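Local coordinates for putative aminopeptidase (Leishmania major, PDB 5NTH), which probably removes amino acids from the N termini of peptides as a manganese-dependent aminopeptidase of the M17 leucyl aminopeptidase family, at residues N31-D36 and S180-M185; G81-T86 and E98-A103; V230-I235 and G324-F329. All coordinates share one frame; numbering follows the deposited sequence.

Contact 1: N31-D36 and S180-M185; sequences NVTFTD and SLNVVM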
loop_
_atom_site.group_PDB
_atom_site.type_symbol
_atom_site.label_atom_id
_atom_site.label_comp_id
_atom_site.label_asym_id
_atom_site.label_seq_id
_atom_site.Cartn_x
_atom_site.Cartn_y
_atom_site.Cartn_z
ATOM N N ASN A 31 -37.039 -21.177 16.907
ATOM C CA ASN A 31 -38.337 -21.124 16.282
ATOM C C ASN A 31 -38.466 -22.265 15.333
ATOM O O ASN A 31 -39.055 -22.129 14.259
ATOM C CB ASN A 31 -38.545 -19.780 15.566
ATOM C CG ASN A 31 -37.629 -19.588 14.346
ATOM O OD1 ASN A 31 -36.611 -20.309 14.133
ATOM N ND2 ASN A 31 -37.992 -18.599 13.528
ATOM N N VAL A 32 -37.869 -23.380 15.739
ATOM C CA VAL A 32 -37.932 -24.612 14.996
ATOM C C VAL A 32 -38.692 -25.656 15.811
ATOM O O VAL A 32 -38.503 -25.809 17.027
ATOM C CB VAL A 32 -36.534 -25.113 14.656
ATOM C CG1 VAL A 32 -36.608 -26.383 13.836
ATOM C CG2 VAL A 32 -35.805 -24.039 13.873
ATOM N N THR A 33 -39.568 -26.365 15.116
ATOM C CA THR A 33 -40.292 -27.471 15.685
ATOM C C THR A 33 -40.111 -28.667 14.782
ATOM O O THR A 33 -39.729 -28.549 13.605
ATOM C CB THR A 33 -41.795 -27.138 15.848
ATOM O OG1 THR A 33 -42.414 -26.876 14.566
ATOM C CG2 THR A 33 -41.963 -25.954 16.780
ATOM N N PHE A 34 -40.406 -29.830 15.332
ATOM C CA PHE A 34 -40.397 -31.025 14.530
ATOM C C PHE A 34 -41.758 -31.693 14.653
ATOM O O PHE A 34 -42.401 -31.629 15.701
ATOM C CB PHE A 34 -39.275 -31.951 14.992
ATOM C CG PHE A 34 -37.901 -31.321 14.931
ATOM C CD1 PHE A 34 -37.487 -30.438 15.918
ATOM C CD2 PHE A 34 -37.027 -31.619 13.886
ATOM C CE1 PHE A 34 -36.237 -29.870 15.865
ATOM C CE2 PHE A 34 -35.782 -31.030 13.809
ATOM C CZ PHE A 34 -35.383 -30.149 14.801
ATOM N N THR A 35 -42.195 -32.328 13.575
ATOM C CA THR A 35 -43.473 -33.033 13.560
ATOM C C THR A 35 -43.232 -34.411 12.978
ATOM O O THR A 35 -42.565 -34.557 11.959
ATOM C CB THR A 35 -44.535 -32.247 12.737
ATOM O OG1 THR A 35 -44.921 -31.062 13.457
ATOM C CG2 THR A 35 -45.803 -33.096 12.463
ATOM N N ASP A 36 -43.804 -35.423 13.606
ATOM C CA ASP A 36 -43.577 -36.791 13.194
ATOM C C ASP A 36 -44.240 -37.002 11.830
ATOM O O ASP A 36 -45.429 -36.798 11.720
ATOM C CB ASP A 36 -44.177 -37.680 14.288
ATOM C CG ASP A 36 -44.082 -39.174 13.989
ATOM O OD1 ASP A 36 -43.981 -39.559 12.791
ATOM O OD2 ASP A 36 -44.119 -39.955 14.983
ATOM N N SER A 180 -41.803 -19.142 11.613
ATOM C CA SER A 180 -41.572 -20.385 12.293
ATOM C C SER A 180 -41.338 -21.516 11.336
ATOM O O SER A 180 -42.028 -21.608 10.333
ATOM C CB SER A 180 -42.790 -20.712 13.132
ATOM O OG SER A 180 -42.393 -21.677 14.050
ATOM N N LEU A 181 -40.397 -22.397 11.667
ATOM C CA LEU A 181 -40.071 -23.539 10.795
ATOM C C LEU A 181 -40.481 -24.835 11.432
ATOM O O LEU A 181 -40.175 -25.061 12.581
ATOM C CB LEU A 181 -38.588 -23.612 10.474
ATOM C CG LEU A 181 -38.009 -22.436 9.701
ATOM C CD1 LEU A 181 -37.638 -21.331 10.678
ATOM C CD2 LEU A 181 -36.779 -22.870 8.931
ATOM N N ASN A 182 -41.191 -25.666 10.673
ATOM C CA ASN A 182 -41.704 -26.952 11.139
ATOM C C ASN A 182 -41.021 -28.083 10.340
ATOM O O ASN A 182 -41.283 -28.263 9.144
ATOM C CB ASN A 182 -43.217 -26.972 10.966
ATOM C CG ASN A 182 -43.849 -28.288 11.414
ATOM O OD1 ASN A 182 -44.404 -29.035 10.590
ATOM N ND2 ASN A 182 -43.737 -28.596 12.724
ATOM N N VAL A 183 -40.120 -28.817 10.992
ATOM C CA VAL A 183 -39.329 -29.817 10.283
ATOM C C VAL A 183 -40.044 -31.155 10.308
ATOM O O VAL A 183 -40.474 -31.650 11.366
ATOM C CB VAL A 183 -37.893 -29.998 10.838
ATOM C CG1 VAL A 183 -37.056 -30.838 9.887
ATOM C CG2 VAL A 183 -37.189 -28.656 11.008
ATOM N N VAL A 184 -40.130 -31.725 9.115
ATOM C CA VAL A 184 -40.728 -33.025 8.894
ATOM C C VAL A 184 -39.694 -33.868 8.189
ATOM O O VAL A 184 -39.514 -33.766 6.982
ATOM C CB VAL A 184 -41.995 -32.927 8.010
ATOM C CG1 VAL A 184 -42.638 -34.290 7.829
ATOM C CG2 VAL A 184 -43.003 -31.973 8.620
ATOM N N MET A 185 -38.996 -34.697 8.939
ATOM C CA MET A 185 -38.039 -35.579 8.298
ATOM C C MET A 185 -38.699 -36.887 7.830
ATOM O O MET A 185 -39.618 -37.407 8.487
ATOM C CB MET A 185 -36.922 -35.889 9.265
ATOM C CG MET A 185 -36.060 -34.682 9.582
ATOM S SD MET A 185 -34.819 -35.073 10.832
ATOM C CE MET A 185 -35.876 -35.021 12.302
#
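Phe-34 and Val-183 form the central bump and hollow of this strand pair, side by side and pointing the same way. Phe-34 CD2 lies 3.6 Å from Val-183 CB and CE2 is close behind, the valine meeting the ring obliquely. With CG anti to the carbonyl carbon (chi1 -58°), the ring leans back toward Val-32, and Met-185, bent at its last torsion, brings CE to 3.9 Å from Phe-34 CD2. On the same face the CG2 branch of Val-183 lies 3.7 Å from Val-32 CG1, so that one valine fits against both Phe-34 and Val-32. Beyond it Leu-181 CD1 touches Asn-31 OD1 at 3.7 Å; that oxygen takes its hydrogen bond from Gln-214. Helices 148-156 and 203-221 pack on this apolar face. Thr-33 and Asn-182 point to the other face, and the side chain of Asn-182 comes close to those of Thr-33 and Thr-35. Between the two faces runs the backbone ladder: Leu-181 N to Asn-31 O at 2.9 Å, Thr-33 N to Leu-181 O, Val-183 N to Thr-33 O at 2.7 Å and Thr-35 N to Val-183 O. Thr-33 thus bonds to both residues flanking its partner Asn-182, as in a parallel pair; the axes diverge by 32°. Here the short strand 32-34 forms, within this chain, an outer edge of the mixed, helix-flanked sheet in the N-terminal part.

Contact 2: G81-T86 and E98-A103; sequences GSTVKT and EVMVTA
Val-84 and Val-101 make a hydrogen-bonded antiparallel pair, with Val-84 N to Val-101 O at 3.0 Å and Val-101 N to Val-84 O at 2.8 Å, and Thr-86 and Val-99 repeat it, the two strand axes running at 170°. Between and beside these pairs lie the non-hydrogen-bonded pairs Thr-83 with Thr-102 and Lys-85 with Met-100. Toward Gly-81 the ladder frays: its N reaches Ala-103 O weakly, and the bond from Ala-103 N to Ser-82 O is also weak, at 3.4 Å. The clearest side-chain link is hydroxyl to hydroxyl, Thr-83 OG1 to Thr-102 OG1 at 2.7 Å. Both oxygens lie beside their own backbone N (chi1 -82° and -58°), which sets them facing across the pair. Thr-83 CG2 turns the other way and sits 3.9 Å from Met-100 CG, while the extended methionine chain carries CE to within 3.9 Å of Thr-83 OG1. Met-100 and Thr-102 are also packed against helix 117-127. On the reverse face Val-84, Val-99 and Val-101 pack on helix 69-77. Thr-86 OG1 bonds to Thr-86 OG1 and Leu-87 N of the second subunit, so this strand also takes part in a subunit interface. The arrangement is a beta hairpin whose strand 83-88 is, within this chain, the antiparallel outer strand of an otherwise parallel sheet in the M17 N-terminal domain, a member of the macro clan.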
loop_
_atom_site.group_PDB
_atom_site.type_symbol
_atom_site.label_atom_id
_atom_site.label_comp_id
_atom_site.label_asym_id
_atom_site.label_seq_id
_atom_site.Cartn_x
_atom_site.Cartn_y
_atom_site.Cartn_z
ATOM N N GLY A 81 -29.215 -30.289 -7.831
ATOM C CA GLY A 81 -28.720 -28.936 -7.506
ATOM C C GLY A 81 -29.643 -27.757 -7.758
ATOM O O GLY A 81 -29.377 -26.667 -7.288
ATOM N N SER A 82 -30.721 -27.956 -8.505
ATOM C CA SER A 82 -31.580 -26.832 -8.903
ATOM C C SER A 82 -32.801 -26.713 -7.981
ATOM O O SER A 82 -32.946 -27.458 -7.014
ATOM C CB SER A 82 -31.991 -26.933 -10.392
ATOM O OG SER A 82 -32.867 -28.028 -10.641
ATOM N N THR A 83 -33.644 -25.728 -8.282
ATOM C CA THR A 83 -34.844 -25.460 -7.527
ATOM C C THR A 83 -36.023 -25.200 -8.482
ATOM O O THR A 83 -35.885 -24.590 -9.550
ATOM C CB THR A 83 -34.646 -24.286 -6.534
ATOM O OG1 THR A 83 -34.002 -24.767 -5.358
ATOM C CG2 THR A 83 -35.962 -23.689 -6.095
ATOM N N VAL A 84 -37.186 -25.683 -8.071
ATOM C CA VAL A 84 -38.411 -25.420 -8.766
ATOM C C VAL A 84 -39.441 -24.985 -7.744
ATOM O O VAL A 84 -39.567 -25.562 -6.670
ATOM C CB VAL A 84 -38.854 -26.644 -9.537
ATOM C CG1 VAL A 84 -40.230 -26.443 -10.116
ATOM C CG2 VAL A 84 -37.863 -26.930 -10.658
ATOM N N LYS A 85 -40.167 -23.940 -8.102
ATOM C CA LYS A 85 -41.081 -23.279 -7.200
ATOM C C LYS A 85 -42.416 -23.039 -7.879
ATOM O O LYS A 85 -42.464 -22.761 -9.070
ATOM C CB LYS A 85 -40.464 -21.962 -6.815
ATOM C CG LYS A 85 -41.189 -21.190 -5.718
ATOM C CD LYS A 85 -40.571 -19.795 -5.526
ATOM C CE LYS A 85 -39.039 -19.790 -5.609
ATOM N NZ LYS A 85 -38.552 -18.432 -5.337
ATOM N N THR A 86 -43.491 -23.134 -7.111
ATOM C CA THR A 86 -44.825 -23.000 -7.651
ATOM C C THR A 86 -45.836 -22.752 -6.561
ATOM O O THR A 86 -45.566 -22.997 -5.374
ATOM C CB THR A 86 -45.220 -24.277 -8.418
ATOM O OG1 THR A 86 -46.391 -24.027 -9.191
ATOM C CG2 THR A 86 -45.488 -25.429 -7.484
ATOM N N GLU A 98 -47.502 -22.116 -1.122
ATOM C CA GLU A 98 -46.257 -22.000 -1.868
ATOM C C GLU A 98 -45.424 -23.253 -1.598
ATOM O O GLU A 98 -45.120 -23.594 -0.445
ATOM C CB GLU A 98 -45.490 -20.721 -1.507
ATOM C CG GLU A 98 -44.299 -20.418 -2.421
ATOM C CD GLU A 98 -43.709 -19.027 -2.195
ATOM O OE1 GLU A 98 -42.835 -18.910 -1.331
ATOM O OE2 GLU A 98 -44.105 -18.053 -2.896
ATOM N N VAL A 99 -45.072 -23.931 -2.681
ATOM C CA VAL A 99 -44.220 -25.098 -2.613
ATOM C C VAL A 99 -42.909 -24.879 -3.361
ATOM O O VAL A 99 -42.898 -24.594 -4.580
ATOM C CB VAL A 99 -44.906 -26.326 -3.211
ATOM C CG1 VAL A 99 -44.098 -27.584 -2.900
ATOM C CG2 VAL A 99 -46.301 -26.450 -2.639
ATOM N N MET A 100 -41.805 -25.055 -2.638
ATOM C CA MET A 100 -40.490 -24.975 -3.235
ATOM C C MET A 100 -39.840 -26.353 -3.097
ATOM O O MET A 100 -39.951 -27.021 -2.074
ATOM C CB MET A 100 -39.701 -23.804 -2.609
ATOM C CG MET A 100 -38.190 -23.834 -2.846
ATOM S SD MET A 100 -37.221 -22.350 -2.402
ATOM C CE MET A 100 -35.572 -23.063 -2.173
ATOM N N VAL A 101 -39.201 -26.779 -4.170
ATOM C CA VAL A 101 -38.673 -28.107 -4.279
ATOM C C VAL A 101 -37.211 -28.020 -4.678
ATOM O O VAL A 101 -36.912 -27.532 -5.783
ATOM C CB VAL A 101 -39.398 -28.878 -5.368
ATOM C CG1 VAL A 101 -38.651 -30.169 -5.736
ATOM C CG2 VAL A 101 -40.812 -29.192 -4.919
ATOM N N THR A 102 -36.318 -28.557 -3.825
ATOM C CA THR A 102 -34.881 -28.426 -4.031
ATOM C C THR A 102 -34.156 -29.755 -3.929
ATOM O O THR A 102 -34.169 -30.419 -2.900
ATOM C CB THR A 102 -34.249 -27.395 -3.054
ATOM O OG1 THR A 102 -34.882 -26.119 -3.217
ATOM C CG2 THR A 102 -32.765 -27.209 -3.329
ATOM N N ALA A 103 -33.473 -30.101 -5.010
ATOM C CA ALA A 103 -32.604 -31.254 -5.040
ATOM C C ALA A 103 -31.212 -30.895 -4.513
ATOM O O ALA A 103 -30.607 -29.883 -4.916
ATOM C CB ALA A 103 -32.498 -31.776 -6.448
#

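Contact 3: V230-I235 and G324-F329; sequences VVYAEI and GSAGVF
Tyr-232 spans the gap between the two helices and brings its hydroxyl to Ser-325, with Tyr-232 OH and Ser-325 OG modelled 2.4 Å apart, a value too short to be taken literally. The pair is a hydrogen bond in which either oxygen could be the donor. With CG opposite the backbone N (chi1 -156°), the tyrosine side chain extends outward from its helix, and Tyr-232 OH also lies 3.6 Å from Ala-326 CB. This small patch, where one hydroxyl meets both Ser-325 and Ala-326, is the tight part of the contact. The helix segments run almost parallel, 5° apart, yet their axes come no closer than 13.3 Å, so the gap is bridged by the long side chain of Tyr-232 and by Phe-329. Both belong to the catalytic domain, where helix 323-341 lies against strand 349-361 of the central eight-stranded sheet; Ser-325, whose backbone bonds to that of the manganese ligand Lys-298, has its side chain about 6 Å from that of the lysine. The looser part is formed by Phe-329. Its CD2 stands 4.5 Å from Tyr-232 CE1, at the edge of the tyrosine ring and near its plane, and Ile-235 CG2 approaches Phe-329 CE2 obliquely at 4.4 Å. These are grazing apolar approaches, although every residue that touches is buried. Leu-219 of helix 203-221 packs on both Ile-235 and Phe-329, while Glu-234, on the more open side of its helix, forms a salt bridge with Arg-6.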
loop_
_atom_site.group_PDB
_atom_site.type_symbol
_atom_site.label_atom_id
_atom_site.label_comp_id
_atom_site.label_asym_id
_atom_site.label_seq_id
_atom_site.Cartn_x
_atom_site.Cartn_y
_atom_site.Cartn_z
ATOM N N VAL A 230 -19.535 -7.201 30.165
ATOM C CA VAL A 230 -20.369 -7.195 31.375
ATOM C C VAL A 230 -21.728 -7.814 31.090
ATOM O O VAL A 230 -22.314 -8.471 31.947
ATOM C CB VAL A 230 -20.502 -5.780 31.970
ATOM C CG1 VAL A 230 -21.536 -5.728 33.079
ATOM C CG2 VAL A 230 -19.158 -5.352 32.542
ATOM N N VAL A 231 -22.213 -7.606 29.880
ATOM C CA VAL A 231 -23.524 -8.082 29.518
ATOM C C VAL A 231 -23.412 -9.570 29.271
ATOM O O VAL A 231 -24.161 -10.341 29.857
ATOM C CB VAL A 231 -24.085 -7.359 28.277
ATOM C CG1 VAL A 231 -25.335 -8.066 27.739
ATOM C CG2 VAL A 231 -24.429 -5.922 28.631
ATOM N N TYR A 232 -22.468 -9.952 28.405
ATOM C CA TYR A 232 -22.144 -11.350 28.146
ATOM C C TYR A 232 -21.987 -12.109 29.463
ATOM O O TYR A 232 -22.454 -13.231 29.579
ATOM C CB TYR A 232 -20.851 -11.449 27.362
ATOM C CG TYR A 232 -20.653 -12.695 26.548
ATOM C CD1 TYR A 232 -21.390 -13.863 26.772
ATOM C CD2 TYR A 232 -19.691 -12.714 25.544
ATOM C CE1 TYR A 232 -21.185 -14.991 26.007
ATOM C CE2 TYR A 232 -19.474 -13.835 24.768
ATOM C CZ TYR A 232 -20.212 -14.980 24.996
ATOM O OH TYR A 232 -19.987 -16.117 24.207
ATOM N N ALA A 233 -21.363 -11.495 30.464
ATOM C CA ALA A 233 -21.234 -12.142 31.791
ATOM C C ALA A 233 -22.546 -12.274 32.582
ATOM O O ALA A 233 -22.791 -13.275 33.263
ATOM C CB ALA A 233 -20.232 -11.394 32.640
ATOM N N GLU A 234 -23.376 -11.250 32.523
ATOM C CA GLU A 234 -24.667 -11.319 33.180
ATOM C C GLU A 234 -25.538 -12.467 32.589
ATOM O O GLU A 234 -26.318 -13.117 33.308
ATOM C CB GLU A 234 -25.348 -9.972 33.044
ATOM C CG GLU A 234 -26.532 -9.769 33.958
ATOM C CD GLU A 234 -27.231 -8.471 33.639
ATOM O OE1 GLU A 234 -26.605 -7.388 33.798
ATOM O OE2 GLU A 234 -28.391 -8.551 33.184
ATOM N N ILE A 235 -25.376 -12.700 31.285
ATOM C CA ILE A 235 -26.121 -13.696 30.569
ATOM C C ILE A 235 -25.662 -15.051 31.060
ATOM O O ILE A 235 -26.482 -15.888 31.452
ATOM C CB ILE A 235 -25.956 -13.571 29.033
ATOM C CG1 ILE A 235 -26.808 -12.419 28.486
ATOM C CG2 ILE A 235 -26.427 -14.827 28.315
ATOM C CD1 ILE A 235 -26.572 -12.075 27.022
ATOM N N GLY A 324 -15.930 -18.249 18.907
ATOM C CA GLY A 324 -15.442 -19.446 19.547
ATOM C C GLY A 324 -16.069 -19.589 20.900
ATOM O O GLY A 324 -16.549 -20.642 21.251
ATOM N N SER A 325 -16.089 -18.493 21.622
ATOM C CA SER A 325 -16.722 -18.398 22.928
ATOM C C SER A 325 -18.173 -18.868 22.890
ATOM O O SER A 325 -18.559 -19.742 23.639
ATOM C CB SER A 325 -16.631 -16.945 23.415
ATOM O OG SER A 325 -17.591 -16.590 24.377
ATOM N N ALA A 326 -18.972 -18.299 22.007
ATOM C CA ALA A 326 -20.388 -18.602 22.005
ATOM C C ALA A 326 -20.691 -20.037 21.565
ATOM O O ALA A 326 -21.571 -20.656 22.147
ATOM C CB ALA A 326 -21.173 -17.601 21.162
ATOM N N GLY A 327 -19.978 -20.538 20.554
ATOM C CA GLY A 327 -20.055 -21.938 20.154
ATOM C C GLY A 327 -19.967 -22.894 21.346
ATOM O O GLY A 327 -20.921 -23.634 21.613
ATOM N N VAL A 328 -18.858 -22.829 22.095
ATOM C CA VAL A 328 -18.694 -23.670 23.288
ATOM C C VAL A 328 -19.649 -23.318 24.439
ATOM O O VAL A 328 -20.035 -24.194 25.171
ATOM C CB VAL A 328 -17.244 -23.708 23.841
ATOM C CG1 VAL A 328 -16.250 -24.147 22.777
ATOM C CG2 VAL A 328 -16.846 -22.373 24.448
ATOM N N PHE A 329 -19.981 -22.051 24.642
ATOM C CA PHE A 329 -20.942 -21.685 25.692
ATOM C C PHE A 329 -22.295 -22.328 25.424
ATOM O O PHE A 329 -22.870 -22.948 26.311
ATOM C CB PHE A 329 -21.148 -20.188 25.731
ATOM C CG PHE A 329 -22.213 -19.723 26.700
ATOM C CD1 PHE A 329 -22.115 -19.985 28.053
ATOM C CD2 PHE A 329 -23.284 -18.925 26.257
ATOM C CE1 PHE A 329 -23.077 -19.485 28.937
ATOM C CE2 PHE A 329 -24.260 -18.439 27.136
ATOM C CZ PHE A 329 -24.148 -18.719 28.482
#

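From the N terminus, the chain first lays down strand 32-34, whose partner arrives only at 181-185; contact 1 therefore closes a loop of 143 intervening residues and brings the N-terminal strand onto the six-stranded sheet. Within that span lies contact 2, a local hairpin with 11 residues between its segments, which supplies the other margin of the same sheet: 32-34 and 83-88 are its outermost strands in this chain, and the contact centres are 19 Å apart. Contact 3 follows in series, opening after contact 1 has closed, and joins helices 229-243 and 323-341 of the catalytic domain across 88 residues. No contacts cross.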